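Local coordinates for protein deseasin MCP-01 (PDB 3VV3) that degrades collagen as a bacterial serine protease of the subtilisin family and binds several calcium ions, at residues A[144-149]-A[177-182]; A[274-279]-A[297-302]; A[282-287]-A[293-298]. All blocks are in the same frame, centred on the assembly; numbering follows the deposited sequence.

Contact 1 (A[144-149]-A[177-182]); sequences GSTSGA and GFSQAL
Thr146 meets both Ser179 and Leu182, and its two branches do separate work. From CB, the methyl branch CG2 lies anti to the backbone N and heads for the other segment, where it comes 4.0 Å from Ser179 OG and 4.1 Å from Leu182 CB, the two side chains of Thr146 and Leu182 crossing at about a right angle. The other branch, OG1, sits beside the backbone N and is 2.9 Å from a water, which in turn donates to Gly177 O at 3.1 Å. No direct hydrogen bond joins the segments, so this water is the polar link. Ser179 OG is already engaged as an N-cap: Leu182 N donates to it over 3.0 Å at 162°. Replacing Ser179 by an alanine removes OG, which would probably leave Leu182 N without its capping acceptor and open a small gap beside Thr146 CG2. Ser145 plays the equivalent role in its own segment, with its OG accepting from Gly148 N at 154°. Beyond the segments, Leu182 also packs on Ile150 and Ile153, extending the apolar seam. Two serine-capped helix starts thus lie side by side, belonging to helices 146-161 and 180-191 of successive beta-alpha-beta crossovers in the subtilisin-type alpha/beta fold.

Contact 2 (A[274-279]-A[297-302]); sequences PHVAGA and ELLMSS
Between 274-279 and 297-302 the backbones come nearest at Val276 and Leu299, with their CA atoms 7.9 Å apart, a spacing that only side chains bridge, since no hydrogen bond passes between the segments. Leu299 does the reaching. Its CG is turned anti to the carbonyl carbon (chi1 -69°), which carries the forked end toward the other helix, and the two methyls then divide their partners. CD2 meets the Ala279 methyl at 4.0 Å between CD2 and CB, whereas CD1 lies 4.4 Å from Val276 CG1, a looser apolar touch. Ala279 directs its CB at the leucine; the CA-CB bond of Val276 does not point straight across, and it is the CG1 branch that makes the contact. All three residues are buried. The helix 269-284 is the one that, in subtilases, carries the nucleophilic serine near its start, and Pro274 and His275 fall in the family signature Ser-Met-Ala-Thr-Pro-His. The helix is kinked where Pro274, lacking an N-H, makes no bond to the preceding turn. Strand 222-228 closes the floor of the contact, for Leu223 touches both Val276 and Leu299, and Ile225 touches Val276. On the Ala279 side, Val321 of helix 321-327 and Leu319 pack against the methyl. Further along 297-302, Leu298 O is gripped twice by one residue, by Ser302 N at 2.9 Å and by Ser302 OG at 2.8 Å, the two donors arriving from opposite faces of the carbonyl plane. The hydroxyl stands 28° away from that plane, with a C=O...OG angle of 143°, so the buried serine oxygen finds a mate in the backbone of its own segment.

Contact 3 (A[282-287]-A[293-298]); sequences LVLSVN and LELKEL
Val283 and Leu295 slide past each other in opposite directions, and this pairing joins two consecutive helices of the subtilase fold, 269-284 and 292-301, linked by a short connection. The closest touch across the segments is between Val283 CG1 and Leu295 CD1, at 3.6 Å, a tight methyl-methyl contact; Val283 CB is also near, 3.9 Å from the same CD1. CG1 lies anti to the backbone N (chi1 168°), whereas CG2 lies beside that N and takes a different partner, Leu298 CD2 at 4.1 Å. Leu298 likewise runs past the valine in the opposite sense, so the two leucines, three residues apart, hold Val283 by its separate branches. Leu284 approaches differently: it crosses Leu295 at about a right angle, and the end of its side chain brings CD1 to 3.9 Å from Leu295 CD2. Leu295 therefore uses both methyls, one per partner. Outside the segments, Ala324 packs against Val283 and Leu298, and Leu195 of strand 195-199 against Leu295. Within 282-287, Ser285 OG donates to Leu282 O at 2.6 Å, in the carbonyl plane and on a lone pair, with a C=O...OG angle of 136°.

Contact 1 comes first along the chain, and contacts 2 and 3 follow together. Contact 1 joins the starts of helices 146-161 and 180-191 and is remote from the others: its centre is about 25 Å from that of contact 2 and about 27 Å from that of contact 3, with nearest atoms about 15 and 14 Å away. Contacts 2 and 3 have centres about 8 Å apart and share Glu297 and Leu298; they meet where Leu299 CD2 packs 4.3 Å from Val283 CG2. Together they pack helix 269-284, which in subtilases carries the nucleophilic serine, against the following helix 292-301, whereas contact 1 pairs two crossover helices elsewhere on the same parallel-sheet domain.

Contact 1 (A[144-149]-A[177-182])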
ATOM      1  N   GLY A 144       4.861 -12.883   4.728  1.00  9.30           N
ATOM      2  CA  GLY A 144       5.358 -13.700   3.631  1.00  7.43           C
ATOM      3  C   GLY A 144       6.866 -13.838   3.697  1.00  8.16           C
ATOM      4  O   GLY A 144       7.508 -13.244   4.564  1.00  8.64           O
ATOM      5  N   SER A 145       7.434 -14.623   2.786  1.00  6.14           N
ATOM      6  CA  SER A 145       8.874 -14.846   2.773  1.00  6.93           C
ATOM      7  C   SER A 145       9.386 -15.021   1.357  1.00  9.79           C
ATOM      8  O   SER A 145       8.617 -15.322   0.443  1.00  5.45           O
ATOM      9  CB  SER A 145       9.230 -16.094   3.579  1.00  9.53           C
ATOM     10  OG  SER A 145       8.732 -17.262   2.944  1.00  8.95           O
ATOM     11  N   THR A 146      10.692 -14.840   1.182  1.00  5.78           N
ATOM     12  CA  THR A 146      11.316 -15.122  -0.106  1.00  8.15           C
ATOM     13  C   THR A 146      11.111 -16.595  -0.474  1.00  8.05           C
ATOM     14  O   THR A 146      10.859 -16.924  -1.636  1.00  6.99           O
ATOM     15  CB  THR A 146      12.805 -14.765  -0.097  1.00  9.67           C
ATOM     16  OG1 THR A 146      12.946 -13.354   0.146  1.00 11.09           O
ATOM     17  CG2 THR A 146      13.441 -15.102  -1.435  1.00 11.23           C
ATOM     18  N   SER A 147      11.205 -17.476   0.519  1.00  8.02           N
ATOM     19  CA  SER A 147      10.933 -18.901   0.303  1.00  7.85           C
ATOM     20  C   SER A 147       9.546 -19.124  -0.289  1.00  7.62           C
ATOM     21  O   SER A 147       9.366 -19.943  -1.191  1.00  6.11           O
ATOM     22  CB  SER A 147      11.080 -19.694   1.606  1.00 11.28           C
ATOM     23  OG  SER A 147      12.447 -19.824   1.947  1.00 17.18           O
ATOM     24  N   GLY A 148       8.559 -18.399   0.227  1.00  7.63           N
ATOM     25  CA  GLY A 148       7.209 -18.488  -0.308  1.00  5.91           C
ATOM     26  C   GLY A 148       7.119 -18.037  -1.759  1.00  5.54           C
ATOM     27  O   GLY A 148       6.486 -18.689  -2.589  1.00  5.03           O
ATOM     28  N   ALA A 149       7.748 -16.908  -2.072  1.00  4.64           N
ATOM     29  CA  ALA A 149       7.733 -16.399  -3.438  1.00  4.17           C
ATOM     30  C   ALA A 149       8.387 -17.417  -4.362  1.00  5.72           C
ATOM     31  O   ALA A 149       7.933 -17.627  -5.475  1.00  4.89           O
ATOM     32  CB  ALA A 149       8.463 -15.071  -3.517  1.00  5.84           C
ATOM     33  N   GLY A 177      17.007  -8.003   0.082  1.00  9.93           N
ATOM     34  CA  GLY A 177      18.176  -7.825  -0.749  1.00 12.71           C
ATOM     35  C   GLY A 177      18.294  -8.976  -1.717  1.00  8.59           C
ATOM     36  O   GLY A 177      17.390  -9.804  -1.829  1.00 10.15           O
ATOM     37  N   PHE A 178      19.420  -9.024  -2.415  1.00 10.84           N
ATOM     38  CA  PHE A 178      19.671 -10.079  -3.382  1.00  7.99           C
ATOM     39  C   PHE A 178      19.600 -11.476  -2.765  1.00  9.08           C
ATOM     40  O   PHE A 178      20.217 -11.744  -1.728  1.00 10.32           O
ATOM     41  CB  PHE A 178      21.043  -9.867  -4.021  1.00 11.39           C
ATOM     42  CG  PHE A 178      21.359 -10.853  -5.097  1.00  9.66           C
ATOM     43  CD1 PHE A 178      21.905 -12.088  -4.782  1.00 12.28           C
ATOM     44  CD2 PHE A 178      21.109 -10.549  -6.429  1.00 10.25           C
ATOM     45  CE1 PHE A 178      22.193 -13.005  -5.770  1.00 12.27           C
ATOM     46  CE2 PHE A 178      21.398 -11.466  -7.428  1.00 15.47           C
ATOM     47  CZ  PHE A 178      21.940 -12.696  -7.093  1.00 14.60           C
ATOM     48  N   SER A 179      18.843 -12.360  -3.412  1.00  7.43           N
ATOM     49  CA  SER A 179      18.789 -13.772  -3.046  1.00  8.82           C
ATOM     50  C   SER A 179      19.197 -14.621  -4.238  1.00  9.36           C
ATOM     51  O   SER A 179      18.591 -14.534  -5.302  1.00  6.79           O
ATOM     52  CB  SER A 179      17.373 -14.165  -2.609  1.00  7.30           C
ATOM     53  OG  SER A 179      17.198 -15.574  -2.673  1.00  6.15           O
ATOM     54  N   GLN A 180      20.216 -15.454  -4.060  1.00  8.19           N
ATOM     55  CA  GLN A 180      20.635 -16.347  -5.126  1.00  9.75           C
ATOM     56  C   GLN A 180      19.549 -17.374  -5.429  1.00  6.87           C
ATOM     57  O   GLN A 180      19.375 -17.785  -6.580  1.00  9.65           O
ATOM     58  CB  GLN A 180      21.941 -17.062  -4.766  1.00 11.37           C
ATOM     59  CG  GLN A 180      22.552 -17.795  -5.949  1.00 12.88           C
ATOM     60  CD  GLN A 180      22.893 -16.853  -7.090  1.00 12.91           C
ATOM     61  OE1 GLN A 180      23.710 -15.945  -6.938  1.00 12.52           O
ATOM     62  NE2 GLN A 180      22.274 -17.073  -8.246  1.00 13.38           N
ATOM     63  N   ALA A 181      18.843 -17.817  -4.390  1.00  5.94           N
ATOM     64  CA  ALA A 181      17.763 -18.780  -4.568  1.00  6.59           C
ATOM     65  C   ALA A 181      16.656 -18.186  -5.431  1.00  7.79           C
ATOM     66  O   ALA A 181      16.105 -18.866  -6.297  1.00  7.66           O
ATOM     67  CB  ALA A 181      17.205 -19.236  -3.216  1.00 10.46           C
ATOM     68  N   LEU A 182      16.327 -16.917  -5.195  1.00  6.74           N
ATOM     69  CA  LEU A 182      15.291 -16.263  -6.001  1.00  5.53           C
ATOM     70  C   LEU A 182      15.788 -16.019  -7.431  1.00  5.16           C
ATOM     71  O   LEU A 182      15.062 -16.264  -8.406  1.00  5.61           O
ATOM     72  CB  LEU A 182      14.817 -14.962  -5.339  1.00  4.65           C
ATOM     73  CG  LEU A 182      13.714 -14.179  -6.067  1.00  5.89           C
ATOM     74  CD1 LEU A 182      12.585 -15.121  -6.468  1.00  4.57           C
ATOM     75  CD2 LEU A 182      13.187 -13.059  -5.163  1.00  6.18           C
TER
HETATM   76  O   HOH W   1      15.269 -11.676  -0.518  1.00 28.46           O

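Contact 2 (A[274-279]-A[297-302])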
ATOM      1  N   PRO A 274       0.520  -4.921 -13.514  1.00  5.13           N
ATOM      2  CA  PRO A 274      -0.501  -5.727 -14.203  1.00  5.02           C
ATOM      3  C   PRO A 274      -1.011  -5.138 -15.523  1.00  6.07           C
ATOM      4  O   PRO A 274      -1.531  -5.900 -16.331  1.00  5.55           O
ATOM      5  CB  PRO A 274      -1.632  -5.841 -13.166  1.00  5.16           C
ATOM      6  CG  PRO A 274      -1.439  -4.654 -12.271  1.00  5.67           C
ATOM      7  CD  PRO A 274       0.067  -4.511 -12.170  1.00  4.89           C
ATOM      8  N   HIS A 275      -0.875  -3.832 -15.759  1.00  4.57           N
ATOM      9  CA  HIS A 275      -1.160  -3.335 -17.107  1.00  4.98           C
ATOM     10  C   HIS A 275      -0.187  -3.988 -18.089  1.00  5.60           C
ATOM     11  O   HIS A 275      -0.575  -4.412 -19.188  1.00  5.11           O
ATOM     12  CB  HIS A 275      -1.058  -1.806 -17.195  1.00  6.04           C
ATOM     13  CG  HIS A 275      -2.177  -1.087 -16.507  1.00  4.83           C
ATOM     14  ND1 HIS A 275      -3.343  -0.719 -17.150  1.00  8.50           N
ATOM     15  CD2 HIS A 275      -2.313  -0.681 -15.222  1.00  3.03           C
ATOM     16  CE1 HIS A 275      -4.144  -0.114 -16.291  1.00  4.22           C
ATOM     17  NE2 HIS A 275      -3.538  -0.076 -15.113  1.00 10.76           N
ATOM     18  N   VAL A 276       1.079  -4.074 -17.678  1.00  4.18           N
ATOM     19  CA  VAL A 276       2.114  -4.673 -18.517  1.00  4.89           C
ATOM     20  C   VAL A 276       1.957  -6.193 -18.640  1.00  7.57           C
ATOM     21  O   VAL A 276       2.054  -6.748 -19.747  1.00  5.76           O
ATOM     22  CB  VAL A 276       3.537  -4.313 -18.026  1.00  3.19           C
ATOM     23  CG1 VAL A 276       4.588  -5.020 -18.883  1.00  4.16           C
ATOM     24  CG2 VAL A 276       3.739  -2.799 -18.068  1.00  4.88           C
ATOM     25  N   ALA A 277       1.697  -6.870 -17.525  1.00  4.94           N
ATOM     26  CA  ALA A 277       1.454  -8.308 -17.587  1.00  4.68           C
ATOM     27  C   ALA A 277       0.228  -8.591 -18.453  1.00  5.67           C
ATOM     28  O   ALA A 277       0.225  -9.517 -19.276  1.00  6.74           O
ATOM     29  CB  ALA A 277       1.270  -8.899 -16.187  1.00  5.52           C
ATOM     30  N   GLY A 278      -0.812  -7.787 -18.278  1.00  5.13           N
ATOM     31  CA  GLY A 278      -2.005  -7.902 -19.104  1.00  4.09           C
ATOM     32  C   GLY A 278      -1.689  -7.676 -20.570  1.00  8.02           C
ATOM     33  O   GLY A 278      -2.150  -8.428 -21.435  1.00  6.71           O
ATOM     34  N   ALA A 279      -0.906  -6.640 -20.864  1.00  4.56           N
ATOM     35  CA  ALA A 279      -0.524  -6.372 -22.245  1.00  5.86           C
ATOM     36  C   ALA A 279       0.286  -7.531 -22.837  1.00  6.89           C
ATOM     37  O   ALA A 279       0.100  -7.890 -24.000  1.00  5.89           O
ATOM     38  CB  ALA A 279       0.241  -5.058 -22.359  1.00  4.67           C
ATOM     39  N   GLU A 297      11.060  -6.950 -25.326  1.00  7.60           N
ATOM     40  CA  GLU A 297      11.564  -5.821 -26.107  1.00  9.13           C
ATOM     41  C   GLU A 297      10.448  -5.170 -26.907  1.00  7.41           C
ATOM     42  O   GLU A 297      10.452  -3.955 -27.120  1.00  9.80           O
ATOM     43  CB  GLU A 297      12.728  -6.253 -27.008  1.00 12.23           C
ATOM     44  CG  GLU A 297      13.976  -6.642 -26.219  1.00 17.72           C
ATOM     45  CD  GLU A 297      15.224  -6.757 -27.080  1.00 35.09           C
ATOM     46  OE1 GLU A 297      15.106  -7.066 -28.289  1.00 31.76           O
ATOM     47  OE2 GLU A 297      16.330  -6.542 -26.538  1.00 44.13           O
ATOM     48  N   LEU A 298       9.480  -5.972 -27.337  1.00  8.14           N
ATOM     49  CA  LEU A 298       8.342  -5.442 -28.071  1.00  8.07           C
ATOM     50  C   LEU A 298       7.490  -4.524 -27.189  1.00 11.13           C
ATOM     51  O   LEU A 298       7.063  -3.450 -27.615  1.00  9.32           O
ATOM     52  CB  LEU A 298       7.488  -6.583 -28.628  1.00 10.46           C
ATOM     53  CG  LEU A 298       6.244  -6.174 -29.412  1.00 16.22           C
ATOM     54  CD1 LEU A 298       6.075  -7.086 -30.620  1.00 25.67           C
ATOM     55  CD2 LEU A 298       5.022  -6.220 -28.528  1.00 17.47           C
ATOM     56  N   LEU A 299       7.236  -4.955 -25.959  1.00  6.48           N
ATOM     57  CA  LEU A 299       6.486  -4.127 -25.018  1.00  6.01           C
ATOM     58  C   LEU A 299       7.205  -2.805 -24.778  1.00  7.84           C
ATOM     59  O   LEU A 299       6.582  -1.736 -24.732  1.00  8.36           O
ATOM     60  CB  LEU A 299       6.252  -4.890 -23.707  1.00  6.47           C
ATOM     61  CG  LEU A 299       5.271  -6.060 -23.855  1.00  6.01           C
ATOM     62  CD1 LEU A 299       5.378  -7.042 -22.670  1.00  6.81           C
ATOM     63  CD2 LEU A 299       3.845  -5.545 -24.018  1.00  8.22           C
ATOM     64  N   MET A 300       8.526  -2.874 -24.639  1.00  7.52           N
ATOM     65  CA  MET A 300       9.338  -1.678 -24.436  1.00  6.95           C
ATOM     66  C   MET A 300       9.346  -0.761 -25.663  1.00 11.03           C
ATOM     67  O   MET A 300       9.096   0.438 -25.560  1.00  9.38           O
ATOM     68  CB  MET A 300      10.764  -2.074 -24.056  1.00  5.78           C
ATOM     69  CG  MET A 300      10.846  -2.707 -22.661  1.00  7.71           C
ATOM     70  SD  MET A 300      12.423  -3.498 -22.300  1.00  8.66           S
ATOM     71  CE  MET A 300      13.544  -2.093 -22.260  1.00 10.79           C
ATOM     72  N   SER A 301       9.612  -1.335 -26.831  1.00  8.46           N
ATOM     73  CA  SER A 301       9.828  -0.518 -28.021  1.00  8.45           C
ATOM     74  C   SER A 301       8.531   0.038 -28.588  1.00  9.50           C
ATOM     75  O   SER A 301       8.536   1.089 -29.227  1.00 12.23           O
ATOM     76  CB  SER A 301      10.589  -1.314 -29.093  1.00 12.31           C
ATOM     77  OG  SER A 301       9.815  -2.402 -29.566  1.00 13.46           O
ATOM     78  N   SER A 302       7.419  -0.657 -28.359  1.00  7.77           N
ATOM     79  CA  SER A 302       6.135  -0.230 -28.916  1.00 10.38           C
ATOM     80  C   SER A 302       5.446   0.855 -28.094  1.00 10.05           C
ATOM     81  O   SER A 302       4.439   1.413 -28.527  1.00  9.37           O
ATOM     82  CB  SER A 302       5.182  -1.415 -29.094  1.00  9.73           C
ATOM     83  OG  SER A 302       4.756  -1.930 -27.843  1.00  8.19           O
TER

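Contact 3 (A[282-287]-A[293-298])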
ATOM      1  N   LEU A 282      -2.093 -10.192 -23.757  1.00  5.83           N
ATOM      2  CA  LEU A 282      -2.842  -9.807 -24.957  1.00  7.17           C
ATOM      3  C   LEU A 282      -2.009 -10.008 -26.224  1.00  7.60           C
ATOM      4  O   LEU A 282      -2.508 -10.520 -27.236  1.00  8.71           O
ATOM      5  CB  LEU A 282      -3.345  -8.354 -24.859  1.00  6.74           C
ATOM      6  CG  LEU A 282      -4.443  -7.992 -25.872  1.00  6.74           C
ATOM      7  CD1 LEU A 282      -5.629  -8.935 -25.699  1.00  7.39           C
ATOM      8  CD2 LEU A 282      -4.896  -6.553 -25.696  1.00  8.12           C
ATOM      9  N   VAL A 283      -0.738  -9.626 -26.164  1.00  6.67           N
ATOM     10  CA  VAL A 283       0.185  -9.847 -27.274  1.00  5.83           C
ATOM     11  C   VAL A 283       0.269 -11.340 -27.616  1.00  9.21           C
ATOM     12  O   VAL A 283       0.252 -11.722 -28.783  1.00  8.34           O
ATOM     13  CB  VAL A 283       1.598  -9.306 -26.954  1.00  6.79           C
ATOM     14  CG1 VAL A 283       2.608  -9.804 -27.979  1.00  6.49           C
ATOM     15  CG2 VAL A 283       1.596  -7.769 -26.895  1.00  6.12           C
ATOM     16  N   LEU A 284       0.348 -12.182 -26.591  1.00  5.86           N
ATOM     17  CA  LEU A 284       0.491 -13.621 -26.811  1.00  8.00           C
ATOM     18  C   LEU A 284      -0.798 -14.243 -27.345  1.00 10.06           C
ATOM     19  O   LEU A 284      -0.803 -15.400 -27.774  1.00 13.14           O
ATOM     20  CB  LEU A 284       0.932 -14.317 -25.526  1.00  6.65           C
ATOM     21  CG  LEU A 284       2.376 -14.055 -25.093  1.00  7.29           C
ATOM     22  CD1 LEU A 284       2.607 -14.571 -23.666  1.00  7.48           C
ATOM     23  CD2 LEU A 284       3.343 -14.714 -26.063  1.00  6.95           C
ATOM     24  N   SER A 285      -1.894 -13.487 -27.325  1.00  9.07           N
ATOM     25  CA  SER A 285      -3.132 -13.974 -27.944  1.00  9.06           C
ATOM     26  C   SER A 285      -3.098 -13.710 -29.448  1.00 12.54           C
ATOM     27  O   SER A 285      -3.898 -14.270 -30.206  1.00 13.93           O
ATOM     28  CB  SER A 285      -4.379 -13.340 -27.313  1.00  9.65           C
ATOM     29  OG  SER A 285      -4.565 -12.006 -27.773  1.00  8.18           O
ATOM     30  N   VAL A 286      -2.166 -12.862 -29.870  1.00  9.97           N
ATOM     31  CA  VAL A 286      -2.009 -12.487 -31.283  1.00 12.06           C
ATOM     32  C   VAL A 286      -0.799 -13.179 -31.931  1.00 17.48           C
ATOM     33  O   VAL A 286      -0.848 -13.606 -33.088  1.00 13.53           O
ATOM     34  CB  VAL A 286      -1.895 -10.944 -31.430  1.00 13.92           C
ATOM     35  CG1 VAL A 286      -1.498 -10.551 -32.843  1.00 18.51           C
ATOM     36  CG2 VAL A 286      -3.211 -10.264 -31.029  1.00 14.10           C
ATOM     37  N   ASN A 287       0.291 -13.292 -31.178  1.00 13.20           N
ATOM     38  CA  ASN A 287       1.511 -13.915 -31.690  1.00 13.42           C
ATOM     39  C   ASN A 287       2.201 -14.759 -30.626  1.00 12.05           C
ATOM     40  O   ASN A 287       3.042 -14.262 -29.876  1.00 12.01           O
ATOM     41  CB  ASN A 287       2.477 -12.862 -32.253  1.00 13.60           C
ATOM     42  CG  ASN A 287       3.686 -13.485 -32.964  1.00 15.41           C
ATOM     43  OD1 ASN A 287       3.887 -14.698 -32.933  1.00 17.16           O
ATOM     44  ND2 ASN A 287       4.489 -12.647 -33.611  1.00 16.24           N
ATOM     45  N   LEU A 293      12.303 -12.805 -24.702  1.00  8.25           N
ATOM     46  CA  LEU A 293      13.055 -11.580 -24.926  1.00 10.06           C
ATOM     47  C   LEU A 293      12.418 -10.713 -26.018  1.00  7.93           C
ATOM     48  O   LEU A 293      12.402  -9.492 -25.920  1.00  8.82           O
ATOM     49  CB  LEU A 293      14.505 -11.906 -25.288  1.00 12.34           C
ATOM     50  CG  LEU A 293      15.404 -10.700 -25.579  1.00 22.84           C
ATOM     51  CD1 LEU A 293      15.464  -9.763 -24.376  1.00 24.51           C
ATOM     52  CD2 LEU A 293      16.800 -11.158 -25.982  1.00 31.92           C
ATOM     53  N   GLU A 294      11.908 -11.341 -27.072  1.00 10.79           N
ATOM     54  CA  GLU A 294      11.221 -10.585 -28.120  1.00  7.78           C
ATOM     55  C   GLU A 294       9.975  -9.911 -27.577  1.00  9.35           C
ATOM     56  O   GLU A 294       9.691  -8.752 -27.896  1.00  8.58           O
ATOM     57  CB  GLU A 294      10.855 -11.493 -29.302  1.00  9.92           C
ATOM     58  CG  GLU A 294      12.032 -11.838 -30.192  1.00 12.23           C
ATOM     59  CD  GLU A 294      11.700 -12.897 -31.229  1.00 17.48           C
ATOM     60  OE1 GLU A 294      10.708 -13.642 -31.044  1.00 10.96           O
ATOM     61  OE2 GLU A 294      12.448 -12.984 -32.228  1.00 20.51           O
ATOM     62  N   LEU A 295       9.232 -10.650 -26.755  1.00  7.92           N
ATOM     63  CA  LEU A 295       8.041 -10.124 -26.094  1.00  7.34           C
ATOM     64  C   LEU A 295       8.385  -8.913 -25.227  1.00  8.13           C
ATOM     65  O   LEU A 295       7.730  -7.867 -25.302  1.00  8.43           O
ATOM     66  CB  LEU A 295       7.401 -11.214 -25.237  1.00  6.54           C
ATOM     67  CG  LEU A 295       6.133 -10.827 -24.476  1.00  7.44           C
ATOM     68  CD1 LEU A 295       5.085 -10.274 -25.432  1.00  8.30           C
ATOM     69  CD2 LEU A 295       5.566 -12.035 -23.711  1.00  6.19           C
ATOM     70  N   LYS A 296       9.412  -9.066 -24.402  1.00  6.20           N
ATOM     71  CA  LYS A 296       9.843  -8.000 -23.514  1.00  6.52           C
ATOM     72  C   LYS A 296      10.226  -6.762 -24.309  1.00  8.22           C
ATOM     73  O   LYS A 296       9.768  -5.661 -24.009  1.00  8.42           O
ATOM     74  CB  LYS A 296      11.027  -8.455 -22.660  1.00  8.28           C
ATOM     75  CG  LYS A 296      11.678  -7.315 -21.865  1.00  7.24           C
ATOM     76  CD  LYS A 296      12.779  -7.843 -20.948  1.00  6.65           C
ATOM     77  CE  LYS A 296      13.647  -6.715 -20.390  1.00  6.45           C
ATOM     78  NZ  LYS A 296      14.740  -7.259 -19.547  1.00  7.92           N
ATOM     79  N   GLU A 297      11.060  -6.950 -25.326  1.00  7.60           N
ATOM     80  CA  GLU A 297      11.564  -5.821 -26.107  1.00  9.13           C
ATOM     81  C   GLU A 297      10.448  -5.170 -26.907  1.00  7.41           C
ATOM     82  O   GLU A 297      10.452  -3.955 -27.120  1.00  9.80           O
ATOM     83  CB  GLU A 297      12.728  -6.253 -27.008  1.00 12.23           C
ATOM     84  CG  GLU A 297      13.976  -6.642 -26.219  1.00 17.72           C
ATOM     85  CD  GLU A 297      15.224  -6.757 -27.080  1.00 35.09           C
ATOM     86  OE1 GLU A 297      15.106  -7.066 -28.289  1.00 31.76           O
ATOM     87  OE2 GLU A 297      16.330  -6.542 -26.538  1.00 44.13           O
ATOM     88  N   LEU A 298       9.480  -5.972 -27.337  1.00  8.14           N
ATOM     89  CA  LEU A 298       8.342  -5.442 -28.071  1.00  8.07           C
ATOM     90  C   LEU A 298       7.490  -4.524 -27.189  1.00 11.13           C
ATOM     91  O   LEU A 298       7.063  -3.450 -27.615  1.00  9.32           O
ATOM     92  CB  LEU A 298       7.488  -6.583 -28.628  1.00 10.46           C
ATOM     93  CG  LEU A 298       6.244  -6.174 -29.412  1.00 16.22           C
ATOM     94  CD1 LEU A 298       6.075  -7.086 -30.620  1.00 25.67           C
ATOM     95  CD2 LEU A 298       5.022  -6.220 -28.528  1.00 17.47           C
TER